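PDB 6UUK: muramoyltetrapeptide carboxypeptidase, which probably acts as a serine-type LD-carboxypeptidase of the S66 family, removing the C-terminal residue from tetrapeptide stems of peptidoglycan. Local coordinates for residues Arg72-Leu77 and Tyr82-Tyr87; Val149-Phe154 and Lys318-Leu323; Val167-Pro172 and Glu193-Pro198. One frame throughout, in Å; residues are numbered along the deposited sequence.

Interaction 1: Arg72-Leu77 and Tyr82-Tyr87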
ATOM      1  N   ARG B  72     -10.436 -31.590   6.910  1.00 21.27           N
ATOM      2  CA  ARG B  72      -9.135 -32.238   7.029  1.00 17.02           C
ATOM      3  C   ARG B  72      -8.230 -31.472   7.986  1.00 18.04           C
ATOM      4  O   ARG B  72      -7.436 -32.075   8.718  1.00 21.07           O
ATOM      5  CB  ARG B  72      -8.484 -32.364   5.653  1.00 21.31           C
ATOM      6  CG  ARG B  72      -7.090 -32.975   5.670  1.00 19.88           C
ATOM      7  CD  ARG B  72      -6.508 -33.094   4.267  1.00 16.50           C
ATOM      8  NE  ARG B  72      -6.347 -31.797   3.615  1.00 19.43           N
ATOM      9  CZ  ARG B  72      -7.187 -31.302   2.712  1.00 23.60           C
ATOM     10  NH1 ARG B  72      -8.256 -31.995   2.344  1.00 23.81           N
ATOM     11  NH2 ARG B  72      -6.958 -30.111   2.173  1.00 21.11           N
ATOM     12  N   ALA B  73      -8.338 -30.141   7.998  1.00 19.62           N
ATOM     13  CA  ALA B  73      -7.532 -29.339   8.912  1.00 22.49           C
ATOM     14  C   ALA B  73      -7.950 -29.563  10.360  1.00 20.85           C
ATOM     15  O   ALA B  73      -7.105 -29.556  11.263  1.00 28.87           O
ATOM     16  CB  ALA B  73      -7.641 -27.860   8.547  1.00 24.74           C
ATOM     17  N   ILE B  74      -9.248 -29.759  10.600  1.00 18.82           N
ATOM     18  CA  ILE B  74      -9.721 -30.027  11.955  1.00 22.92           C
ATOM     19  C   ILE B  74      -9.192 -31.369  12.447  1.00 19.80           C
ATOM     20  O   ILE B  74      -8.846 -31.521  13.625  1.00 18.27           O
ATOM     21  CB  ILE B  74     -11.259 -29.966  12.003  1.00 20.01           C
ATOM     22  CG1 ILE B  74     -11.748 -28.561  11.644  1.00 15.88           C
ATOM     23  CG2 ILE B  74     -11.775 -30.371  13.375  1.00 16.01           C
ATOM     24  CD1 ILE B  74     -13.253 -28.423  11.621  1.00 20.54           C
ATOM     25  N   GLY B  75      -9.111 -32.358  11.554  1.00 18.51           N
ATOM     26  CA  GLY B  75      -8.564 -33.648  11.938  1.00 18.67           C
ATOM     27  C   GLY B  75      -7.107 -33.579  12.347  1.00 21.36           C
ATOM     28  O   GLY B  75      -6.663 -34.343  13.208  1.00 24.64           O
ATOM     29  N   VAL B  76      -6.342 -32.670  11.738  1.00 25.01           N
ATOM     30  CA  VAL B  76      -4.951 -32.483  12.136  1.00 19.53           C
ATOM     31  C   VAL B  76      -4.878 -31.905  13.543  1.00 25.86           C
ATOM     32  O   VAL B  76      -4.106 -32.374  14.387  1.00 27.76           O
ATOM     33  CB  VAL B  76      -4.216 -31.591  11.119  1.00 21.67           C
ATOM     34  CG1 VAL B  76      -2.780 -31.353  11.562  1.00 19.89           C
ATOM     35  CG2 VAL B  76      -4.255 -32.221   9.735  1.00 21.46           C
ATOM     36  N   LEU B  77      -5.683 -30.875  13.816  1.00 25.60           N
ATOM     37  CA  LEU B  77      -5.752 -30.322  15.164  1.00 26.59           C
ATOM     38  C   LEU B  77      -6.245 -31.360  16.164  1.00 30.96           C
ATOM     39  O   LEU B  77      -5.865 -31.320  17.341  1.00 41.39           O
ATOM     40  CB  LEU B  77      -6.659 -29.092  15.177  1.00 28.87           C
ATOM     41  CG  LEU B  77      -6.205 -27.926  14.295  1.00 31.86           C
ATOM     42  CD1 LEU B  77      -7.345 -26.950  14.050  1.00 20.16           C
ATOM     43  CD2 LEU B  77      -5.018 -27.216  14.926  1.00 36.16           C
ATOM     44  N   TYR B  82      -6.145 -31.466  20.434  1.00 50.00           N
ATOM     45  CA  TYR B  82      -6.760 -30.191  20.770  1.00 47.01           C
ATOM     46  C   TYR B  82      -8.261 -30.274  20.537  1.00 37.92           C
ATOM     47  O   TYR B  82      -8.730 -31.005  19.660  1.00 37.60           O
ATOM     48  CB  TYR B  82      -6.159 -29.038  19.953  1.00 61.56           C
ATOM     49  CG  TYR B  82      -4.675 -28.839  20.175  1.00 77.79           C
ATOM     50  CD1 TYR B  82      -4.201 -28.241  21.335  1.00 85.61           C
ATOM     51  CD2 TYR B  82      -3.750 -29.245  19.222  1.00 77.22           C
ATOM     52  CE1 TYR B  82      -2.846 -28.057  21.543  1.00 87.15           C
ATOM     53  CE2 TYR B  82      -2.393 -29.064  19.421  1.00 77.68           C
ATOM     54  CZ  TYR B  82      -1.947 -28.470  20.582  1.00 83.94           C
ATOM     55  OH  TYR B  82      -0.598 -28.287  20.784  1.00 87.41           O
ATOM     56  N   GLU B  83      -9.009 -29.518  21.336  1.00 39.34           N
ATOM     57  CA  GLU B  83     -10.461 -29.464  21.231  1.00 35.22           C
ATOM     58  C   GLU B  83     -10.847 -28.330  20.288  1.00 30.21           C
ATOM     59  O   GLU B  83     -10.573 -27.160  20.573  1.00 33.94           O
ATOM     60  CB  GLU B  83     -11.091 -29.267  22.609  1.00 33.81           C
ATOM     61  CG  GLU B  83     -12.607 -29.341  22.624  1.00 33.49           C
ATOM     62  CD  GLU B  83     -13.182 -29.123  24.010  1.00 43.86           C
ATOM     63  OE1 GLU B  83     -12.403 -28.807  24.934  1.00 47.45           O
ATOM     64  OE2 GLU B  83     -14.412 -29.270  24.177  1.00 37.62           O
ATOM     65  N   VAL B  84     -11.485 -28.677  19.172  1.00 29.95           N
ATOM     66  CA  VAL B  84     -11.782 -27.731  18.102  1.00 29.70           C
ATOM     67  C   VAL B  84     -13.193 -27.188  18.274  1.00 31.39           C
ATOM     68  O   VAL B  84     -14.135 -27.941  18.555  1.00 35.01           O
ATOM     69  CB  VAL B  84     -11.614 -28.394  16.720  1.00 26.95           C
ATOM     70  CG1 VAL B  84     -11.778 -27.364  15.610  1.00 23.64           C
ATOM     71  CG2 VAL B  84     -10.262 -29.085  16.625  1.00 28.54           C
ATOM     72  N   PHE B  85     -13.340 -25.875  18.104  1.00 25.08           N
ATOM     73  CA  PHE B  85     -14.635 -25.197  18.116  1.00 28.64           C
ATOM     74  C   PHE B  85     -14.757 -24.423  16.807  1.00 26.07           C
ATOM     75  O   PHE B  85     -14.180 -23.340  16.662  1.00 23.37           O
ATOM     76  CB  PHE B  85     -14.765 -24.271  19.323  1.00 27.30           C
ATOM     77  CG  PHE B  85     -14.799 -24.990  20.640  1.00 23.37           C
ATOM     78  CD1 PHE B  85     -16.003 -25.381  21.198  1.00 24.75           C
ATOM     79  CD2 PHE B  85     -13.626 -25.273  21.320  1.00 31.52           C
ATOM     80  CE1 PHE B  85     -16.040 -26.041  22.410  1.00 25.58           C
ATOM     81  CE2 PHE B  85     -13.655 -25.933  22.533  1.00 32.25           C
ATOM     82  CZ  PHE B  85     -14.864 -26.317  23.078  1.00 30.93           C
ATOM     83  N   ASN B  86     -15.504 -24.975  15.855  1.00 24.13           N
ATOM     84  CA  ASN B  86     -15.624 -24.390  14.523  1.00 23.73           C
ATOM     85  C   ASN B  86     -16.792 -23.410  14.507  1.00 27.09           C
ATOM     86  O   ASN B  86     -17.956 -23.817  14.566  1.00 27.62           O
ATOM     87  CB  ASN B  86     -15.808 -25.480  13.471  1.00 31.39           C
ATOM     88  CG  ASN B  86     -15.784 -24.935  12.056  1.00 20.83           C
ATOM     89  OD1 ASN B  86     -15.171 -23.901  11.788  1.00 22.71           O
ATOM     90  ND2 ASN B  86     -16.453 -25.628  11.143  1.00 14.85           N
ATOM     91  N   TYR B  87     -16.479 -22.117  14.424  1.00 24.54           N
ATOM     92  CA  TYR B  87     -17.490 -21.079  14.282  1.00 27.35           C
ATOM     93  C   TYR B  87     -17.767 -20.715  12.829  1.00 28.88           C
ATOM     94  O   TYR B  87     -18.681 -19.926  12.567  1.00 30.96           O
ATOM     95  CB  TYR B  87     -17.072 -19.819  15.046  1.00 29.84           C
ATOM     96  CG  TYR B  87     -17.243 -19.916  16.545  1.00 28.66           C
ATOM     97  CD1 TYR B  87     -18.348 -19.356  17.174  1.00 24.80           C
ATOM     98  CD2 TYR B  87     -16.300 -20.566  17.332  1.00 21.29           C
ATOM     99  CE1 TYR B  87     -18.508 -19.440  18.543  1.00 23.62           C
ATOM    100  CE2 TYR B  87     -16.454 -20.655  18.703  1.00 22.52           C
ATOM    101  CZ  TYR B  87     -17.560 -20.091  19.303  1.00 23.23           C
ATOM    102  OH  TYR B  87     -17.718 -20.176  20.667  1.00 23.19           O
TER
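L77 and I74 on helix 67-79 lean on Y82, V84 and N86 at the strand that follows. The contact closes the second half of a beta-alpha-beta unit made of strand 55-59, helix 67-79 and strand 83-86. Over the short segments helix and strand run nearly antiparallel (152°), with axes 8.6 Å apart, as expected where a helix turns back into the next strand of a parallel sheet.

The incoming chain first meets the helix at Y82, whose ring, poorly ordered here, presents an edge to the backbone of L77: L77 O lies near the ring plane, 3.5 Å from Y82 CD2. The Y82 side chain also touches D192 of helix 185-196.

V84 sits at the centre of the apolar contact, touching both I74 and L77. Its CG1 is anti to the backbone N (chi1 -174°) and its CG2 anti to the carbonyl carbon, an orientation that turns both methyls toward the helix. I74 CG2 sits against the fork, 3.7 Å from V84 CG1 and 3.8 Å from V84 CG2. V84 CG2 also reaches L77 CB, at 3.9 Å, and thereby spans two residues one helical turn apart. L77 and V84 both also rest on I56 of strand 55-59, so the apolar layer extends to the neighbouring strand.

N86, the next residue to face the helix, marks the solvent-exposed border. Its OD1 accepts a hydrogen bond from the backbone N of V88, which anchors the amide, while its ND2 makes a loose contact with I74 CD1 at 4.3 Å.

Interaction 2: Val149-Phe154 and Lys318-Leu323; sequences VGHSDF and KDKVTL
The imidazole of H151 and the terminal amine of K320 meet next to the predicted catalytic residues. Both side chains have CG between the backbone N and the carbonyl carbon (chi1 66° in H151, 71° in K320), and they cross at about a right angle. The lysine chain is extended except for a bend at chi3 (65°), which brings NZ round to the ring. NZ approaches obliquely, 3.1 Å from H151 CE1 and 3.3 Å from H151 NE2. On another side of the imidazole, H151 ND1 is hydrogen-bonded to the carbonyl O of G171, which fixes the rotation of the ring, and H316, a predicted charge-relay residue, stacks edge-to-face with it.

H151 directly precedes S152, the predicted nucleophile. S152 has a positive phi and a place between strand 147-150 and helix 155-163, consistent with a nucleophile elbow; the turn is tied by F154 N to H151 O at 3.0 Å. The H151-K320 pair thus lies directly beside the predicted active site.

The lysine is delivered by the loop between strands 308-310 and 323-325, whose K320 N is hydrogen-bonded to T187 OG1 of helix 185-196. Further along, T322 packs on F191 and T194 of that helix and on F169 of strand 168-170, the neighbour of strand 147-150 in the sheet.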
ATOM      1  N   VAL B 149      -4.001 -16.111  16.676  1.00 19.34           N
ATOM      2  CA  VAL B 149      -2.900 -16.432  15.778  1.00 23.79           C
ATOM      3  C   VAL B 149      -3.350 -16.192  14.345  1.00 19.06           C
ATOM      4  O   VAL B 149      -4.543 -16.235  14.030  1.00 21.59           O
ATOM      5  CB  VAL B 149      -2.402 -17.885  15.959  1.00 26.75           C
ATOM      6  CG1 VAL B 149      -1.969 -18.128  17.397  1.00 30.51           C
ATOM      7  CG2 VAL B 149      -3.473 -18.873  15.551  1.00 27.82           C
ATOM      8  N   GLY B 150      -2.386 -15.932  13.478  1.00 15.71           N
ATOM      9  CA  GLY B 150      -2.672 -15.680  12.080  1.00 17.51           C
ATOM     10  C   GLY B 150      -1.589 -14.822  11.457  1.00 17.74           C
ATOM     11  O   GLY B 150      -0.660 -14.372  12.121  1.00 19.99           O
ATOM     12  N   HIS B 151      -1.735 -14.608  10.155  1.00 16.21           N
ATOM     13  CA  HIS B 151      -0.795 -13.796   9.389  1.00 13.26           C
ATOM     14  C   HIS B 151      -1.516 -13.273   8.149  1.00 14.53           C
ATOM     15  O   HIS B 151      -2.741 -13.381   8.033  1.00 23.96           O
ATOM     16  CB  HIS B 151       0.459 -14.601   9.030  1.00 20.24           C
ATOM     17  CG  HIS B 151       0.201 -15.736   8.088  1.00 15.79           C
ATOM     18  ND1 HIS B 151      -0.167 -16.992   8.519  1.00 16.75           N
ATOM     19  CD2 HIS B 151       0.260 -15.804   6.738  1.00 14.66           C
ATOM     20  CE1 HIS B 151      -0.326 -17.785   7.474  1.00 15.69           C
ATOM     21  NE2 HIS B 151      -0.071 -17.088   6.381  1.00 18.28           N
ATOM     22  N   SER B 152      -0.747 -12.700   7.222  1.00 13.57           N
ATOM     23  CA  SER B 152      -1.256 -12.146   5.962  1.00 17.77           C
ATOM     24  C   SER B 152      -2.224 -11.021   6.302  1.00 19.96           C
ATOM     25  O   SER B 152      -1.821 -10.078   7.007  1.00 16.55           O
ATOM     26  CB  SER B 152      -1.827 -13.280   5.109  1.00 27.51           C
ATOM     27  OG  SER B 152      -2.376 -12.780   3.899  1.00 36.90           O
ATOM     28  N   ASP B 153      -3.478 -11.060   5.843  1.00 27.60           N
ATOM     29  CA  ASP B 153      -4.430  -9.997   6.147  1.00 20.52           C
ATOM     30  C   ASP B 153      -4.741  -9.911   7.635  1.00 20.77           C
ATOM     31  O   ASP B 153      -5.178  -8.856   8.107  1.00 23.99           O
ATOM     32  CB  ASP B 153      -5.715 -10.211   5.347  1.00 25.12           C
ATOM     33  CG  ASP B 153      -6.748  -9.129   5.593  1.00 24.64           C
ATOM     34  OD1 ASP B 153      -6.494  -7.964   5.223  1.00 31.31           O
ATOM     35  OD2 ASP B 153      -7.818  -9.448   6.152  1.00 27.01           O
ATOM     36  N   PHE B 154      -4.513 -10.990   8.387  1.00 16.57           N
ATOM     37  CA  PHE B 154      -4.779 -10.985   9.820  1.00 22.94           C
ATOM     38  C   PHE B 154      -3.811 -10.101  10.597  1.00 17.61           C
ATOM     39  O   PHE B 154      -4.018  -9.897  11.799  1.00 15.84           O
ATOM     40  CB  PHE B 154      -4.734 -12.415  10.362  1.00 26.05           C
ATOM     41  CG  PHE B 154      -5.486 -12.602  11.648  1.00 18.33           C
ATOM     42  CD1 PHE B 154      -6.870 -12.533  11.670  1.00 27.01           C
ATOM     43  CD2 PHE B 154      -4.814 -12.858  12.830  1.00 16.59           C
ATOM     44  CE1 PHE B 154      -7.568 -12.707  12.849  1.00 21.15           C
ATOM     45  CE2 PHE B 154      -5.507 -13.034  14.013  1.00 20.53           C
ATOM     46  CZ  PHE B 154      -6.885 -12.961  14.021  1.00 15.89           C
ATOM     47  N   LYS B 318       6.293 -22.689   3.559  1.00 20.48           N
ATOM     48  CA  LYS B 318       5.897 -23.925   4.228  1.00 18.99           C
ATOM     49  C   LYS B 318       6.405 -23.954   5.663  1.00 23.43           C
ATOM     50  O   LYS B 318       5.652 -24.260   6.595  1.00 23.29           O
ATOM     51  CB  LYS B 318       6.414 -25.134   3.448  1.00 18.48           C
ATOM     52  CG  LYS B 318       6.351 -26.435   4.229  1.00 19.48           C
ATOM     53  CD  LYS B 318       6.907 -27.596   3.426  1.00 22.65           C
ATOM     54  CE  LYS B 318       6.952 -28.864   4.259  1.00 30.56           C
ATOM     55  NZ  LYS B 318       7.458 -30.020   3.473  1.00 25.67           N
ATOM     56  N   ASP B 319       7.682 -23.635   5.861  1.00 14.64           N
ATOM     57  CA  ASP B 319       8.274 -23.588   7.191  1.00 21.03           C
ATOM     58  C   ASP B 319       8.221 -22.159   7.718  1.00 18.30           C
ATOM     59  O   ASP B 319       8.838 -21.256   7.146  1.00 18.32           O
ATOM     60  CB  ASP B 319       9.715 -24.096   7.161  1.00 29.40           C
ATOM     61  CG  ASP B 319       9.798 -25.604   7.078  1.00 25.66           C
ATOM     62  OD1 ASP B 319       8.822 -26.232   6.615  1.00 22.00           O
ATOM     63  OD2 ASP B 319      10.834 -26.163   7.493  1.00 21.82           O
ATOM     64  N   LYS B 320       7.479 -21.959   8.805  1.00 17.93           N
ATOM     65  CA  LYS B 320       7.368 -20.656   9.440  1.00 14.88           C
ATOM     66  C   LYS B 320       7.329 -20.841  10.948  1.00 14.15           C
ATOM     67  O   LYS B 320       7.007 -21.918  11.455  1.00 18.51           O
ATOM     68  CB  LYS B 320       6.119 -19.897   8.966  1.00 16.59           C
ATOM     69  CG  LYS B 320       4.812 -20.471   9.489  1.00 16.19           C
ATOM     70  CD  LYS B 320       3.614 -19.747   8.901  1.00 18.36           C
ATOM     71  CE  LYS B 320       3.522 -19.970   7.402  1.00 27.21           C
ATOM     72  NZ  LYS B 320       2.371 -19.248   6.796  1.00 38.11           N
ATOM     73  N   VAL B 321       7.664 -19.774  11.664  1.00 16.74           N
ATOM     74  CA  VAL B 321       7.658 -19.777  13.119  1.00 16.23           C
ATOM     75  C   VAL B 321       6.477 -18.952  13.611  1.00 20.02           C
ATOM     76  O   VAL B 321       5.864 -18.181  12.866  1.00 23.03           O
ATOM     77  CB  VAL B 321       8.982 -19.244  13.705  1.00 23.17           C
ATOM     78  CG1 VAL B 321      10.138 -20.153  13.322  1.00 17.27           C
ATOM     79  CG2 VAL B 321       9.235 -17.821  13.231  1.00 16.84           C
ATOM     80  N   THR B 322       6.159 -19.123  14.891  1.00 16.55           N
ATOM     81  CA  THR B 322       5.096 -18.372  15.548  1.00 17.85           C
ATOM     82  C   THR B 322       5.739 -17.263  16.373  1.00 25.79           C
ATOM     83  O   THR B 322       6.435 -17.535  17.356  1.00 23.91           O
ATOM     84  CB  THR B 322       4.237 -19.284  16.422  1.00 22.05           C
ATOM     85  OG1 THR B 322       3.563 -20.240  15.595  1.00 22.35           O
ATOM     86  CG2 THR B 322       3.207 -18.468  17.189  1.00 21.38           C
ATOM     87  N   LEU B 323       5.508 -16.016  15.970  1.00 27.70           N
ATOM     88  CA  LEU B 323       6.122 -14.863  16.614  1.00 21.45           C
ATOM     89  C   LEU B 323       5.096 -14.149  17.477  1.00 19.49           C
ATOM     90  O   LEU B 323       4.104 -13.626  16.947  1.00 25.21           O
ATOM     91  CB  LEU B 323       6.697 -13.907  15.570  1.00 16.28           C
ATOM     92  CG  LEU B 323       7.813 -14.476  14.693  1.00 17.49           C
ATOM     93  CD1 LEU B 323       8.273 -13.454  13.664  1.00 12.77           C
ATOM     94  CD2 LEU B 323       8.981 -14.940  15.548  1.00 16.45           C
TER

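Interaction 3: Val167-Pro172 and Glu193-Pro198; sequences VSFSGP and ETMTSP
Over one face of the F169 ring lies the terminal methyl of M195, a selenomethionine in this crystal. Traced outward, F169 starts from a CB that packs on V149 of the adjacent strand. Its CG is 3.6 Å from M195 CE, and CD1 is closer still, 3.5 Å from M195 CE. At CE1 the neighbour changes: T194 CG2 comes in obliquely at 3.6 Å. CZ, at the tip, still has M195 CE at 4.1 Å.

M195 CE stands 3.6 Å from the F169 ring centroid, 16° off the normal, a CH-pi contact; SE lies behind it, making a more distant Met-aromatic contact. Bends at chi2 (-59°) and chi3 (99°) curl the M195 chain and carry its end to the ring. T194 turns its methyl to the ring while its OG1 is hydrogen-bonded to H190 O within the helix.

With an alanine in place of F169, M195 CE and T194 CG2 would probably face a gap, and the selenomethionine end would be free to turn.

The contact fixes the last turn of helix 185-196 to strand 168-170, with L147 of strand 147-150 touching M195 and P324 of strand 323-325 touching both F169 and T194.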
ATOM      1  N   VAL B 167      -1.418  -9.068  23.376  1.00 23.46           N
ATOM      2  CA  VAL B 167      -0.354  -9.813  22.713  1.00 20.37           C
ATOM      3  C   VAL B 167      -0.985 -10.866  21.811  1.00 19.49           C
ATOM      4  O   VAL B 167      -1.748 -11.719  22.277  1.00 27.13           O
ATOM      5  CB  VAL B 167       0.594 -10.460  23.732  1.00 17.96           C
ATOM      6  CG1 VAL B 167       1.578 -11.381  23.027  1.00 15.65           C
ATOM      7  CG2 VAL B 167       1.329  -9.393  24.524  1.00 21.72           C
ATOM      8  N   SER B 168      -0.671 -10.802  20.523  1.00 18.33           N
ATOM      9  CA  SER B 168      -1.108 -11.779  19.540  1.00 18.74           C
ATOM     10  C   SER B 168       0.101 -12.554  19.026  1.00 20.11           C
ATOM     11  O   SER B 168       1.248 -12.271  19.382  1.00 19.91           O
ATOM     12  CB  SER B 168      -1.861 -11.093  18.398  1.00 15.70           C
ATOM     13  OG  SER B 168      -1.091 -10.042  17.844  1.00 21.65           O
ATOM     14  N   PHE B 169      -0.162 -13.539  18.173  1.00 18.66           N
ATOM     15  CA  PHE B 169       0.880 -14.413  17.648  1.00 23.10           C
ATOM     16  C   PHE B 169       0.813 -14.418  16.130  1.00 20.46           C
ATOM     17  O   PHE B 169      -0.215 -14.783  15.552  1.00 22.92           O
ATOM     18  CB  PHE B 169       0.736 -15.835  18.196  1.00 19.52           C
ATOM     19  CG  PHE B 169       0.909 -15.931  19.683  1.00 20.28           C
ATOM     20  CD1 PHE B 169       2.158 -16.162  20.235  1.00 16.54           C
ATOM     21  CD2 PHE B 169      -0.177 -15.787  20.531  1.00 19.78           C
ATOM     22  CE1 PHE B 169       2.320 -16.251  21.604  1.00 17.86           C
ATOM     23  CE2 PHE B 169      -0.019 -15.872  21.900  1.00 21.71           C
ATOM     24  CZ  PHE B 169       1.230 -16.105  22.437  1.00 16.50           C
ATOM     25  N   SER B 170       1.906 -14.018  15.488  1.00 22.81           N
ATOM     26  CA  SER B 170       2.009 -14.048  14.031  1.00 21.88           C
ATOM     27  C   SER B 170       2.530 -15.425  13.639  1.00 18.34           C
ATOM     28  O   SER B 170       3.735 -15.683  13.688  1.00 28.12           O
ATOM     29  CB  SER B 170       2.917 -12.931  13.532  1.00 18.27           C
ATOM     30  OG  SER B 170       2.666 -12.641  12.168  1.00 26.19           O
ATOM     31  N   GLY B 171       1.620 -16.318  13.258  1.00 16.15           N
ATOM     32  CA  GLY B 171       1.981 -17.679  12.947  1.00 17.18           C
ATOM     33  C   GLY B 171       1.145 -18.286  11.839  1.00 19.04           C
ATOM     34  O   GLY B 171       0.794 -17.628  10.855  1.00 18.74           O
ATOM     35  N   PRO B 172       0.809 -19.564  11.983  1.00 19.68           N
ATOM     36  CA  PRO B 172       0.103 -20.277  10.916  1.00 16.97           C
ATOM     37  C   PRO B 172      -1.396 -20.008  10.940  1.00 24.97           C
ATOM     38  O   PRO B 172      -1.953 -19.469  11.897  1.00 27.24           O
ATOM     39  CB  PRO B 172       0.404 -21.745  11.230  1.00 21.88           C
ATOM     40  CG  PRO B 172       0.521 -21.769  12.718  1.00 20.36           C
ATOM     41  CD  PRO B 172       1.142 -20.450  13.113  1.00 23.70           C
ATOM     42  N   GLU B 193       4.790 -25.232  20.406  1.00 40.22           N
ATOM     43  CA  GLU B 193       5.754 -24.882  21.443  1.00 34.78           C
ATOM     44  C   GLU B 193       5.484 -23.491  22.002  1.00 35.31           C
ATOM     45  O   GLU B 193       5.525 -23.289  23.221  1.00 34.30           O
ATOM     46  CB  GLU B 193       7.175 -24.976  20.889  1.00 40.44           C
ATOM     47  CG  GLU B 193       8.266 -24.805  21.933  1.00 56.52           C
ATOM     48  CD  GLU B 193       9.656 -24.977  21.353  1.00 61.40           C
ATOM     49  OE1 GLU B 193       9.789 -24.974  20.111  1.00 53.23           O
ATOM     50  OE2 GLU B 193      10.616 -25.117  22.139  1.00 61.71           O
ATOM     51  N   THR B 194       5.202 -22.521  21.129  1.00 36.53           N
ATOM     52  CA  THR B 194       4.951 -21.159  21.592  1.00 27.05           C
ATOM     53  C   THR B 194       3.688 -21.078  22.440  1.00 26.57           C
ATOM     54  O   THR B 194       3.611 -20.254  23.358  1.00 25.95           O
ATOM     55  CB  THR B 194       4.853 -20.208  20.397  1.00 24.69           C
ATOM     56  OG1 THR B 194       5.969 -20.422  19.524  1.00 26.73           O
ATOM     57  CG2 THR B 194       4.859 -18.759  20.861  1.00 25.09           C
HETATM   58  N   MSE B 195       2.699 -21.922  22.161  1.00 31.98           N
HETATM   59  CA  MSE B 195       1.458 -21.925  22.925  1.00 32.09           C
HETATM   60  C   MSE B 195       1.656 -22.514  24.318  1.00 29.13           C
HETATM   61  O   MSE B 195       0.957 -22.145  25.261  1.00 33.03           O
HETATM   62  CB  MSE B 195       0.371 -22.711  22.187  1.00 23.29           C
HETATM   63  CG  MSE B 195       0.064 -22.221  20.778  1.00 25.74           C
HETATM   64 SE   MSE B 195      -0.530 -20.367  20.695  1.00 42.44          SE
HETATM   65  CE  MSE B 195       1.155 -19.535  20.176  1.00 18.22           C
ATOM     66  N   THR B 196       2.616 -23.433  24.446  1.00 27.03           N
ATOM     67  CA  THR B 196       2.816 -24.177  25.681  1.00 28.35           C
ATOM     68  C   THR B 196       4.110 -23.836  26.408  1.00 33.23           C
ATOM     69  O   THR B 196       4.307 -24.309  27.533  1.00 40.29           O
ATOM     70  CB  THR B 196       2.786 -25.687  25.401  1.00 32.78           C
ATOM     71  OG1 THR B 196       3.840 -26.029  24.492  1.00 32.11           O
ATOM     72  CG2 THR B 196       1.450 -26.092  24.794  1.00 25.43           C
ATOM     73  N   SER B 197       4.994 -23.037  25.811  1.00 30.32           N
ATOM     74  CA  SER B 197       6.234 -22.677  26.475  1.00 30.15           C
ATOM     75  C   SER B 197       6.307 -21.171  26.695  1.00 31.69           C
ATOM     76  O   SER B 197       5.900 -20.397  25.821  1.00 27.21           O
ATOM     77  CB  SER B 197       7.457 -23.135  25.666  1.00 25.64           C
ATOM     78  OG  SER B 197       8.663 -22.793  26.327  1.00 36.39           O
ATOM     79  N   PRO B 198       6.813 -20.725  27.849  1.00 29.45           N
ATOM     80  CA  PRO B 198       6.874 -19.279  28.111  1.00 23.66           C
ATOM     81  C   PRO B 198       7.928 -18.550  27.297  1.00 31.51           C
ATOM     82  O   PRO B 198       7.871 -17.317  27.212  1.00 24.61           O
ATOM     83  CB  PRO B 198       7.190 -19.204  29.614  1.00 23.02           C
ATOM     84  CG  PRO B 198       6.914 -20.583  30.152  1.00 28.66           C
ATOM     85  CD  PRO B 198       7.206 -21.516  29.025  1.00 22.53           C
TER

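Overall arrangement
All three contacts reach one mixed sheet, in the strand order 83-86, 55-59, 119-122, 147-150, 168-170, 323-325. Interaction 1 closes first along the chain and holds one of the two outermost strands, 83-86; its centre is about 18 Å from that of interaction 2 and 17 Å from that of interaction 3, and it touches neither. Interactions 2 and 3 have centres about 10 Å apart and do meet, for example through L323 O to S170 N. Interaction 3 falls between the two segments of interaction 2 in sequence. The late segment 318-323, part of the C-terminal LD-carboxypeptidase domain, thus returns to the sheet of the N-terminal domain, beside the predicted nucleophile.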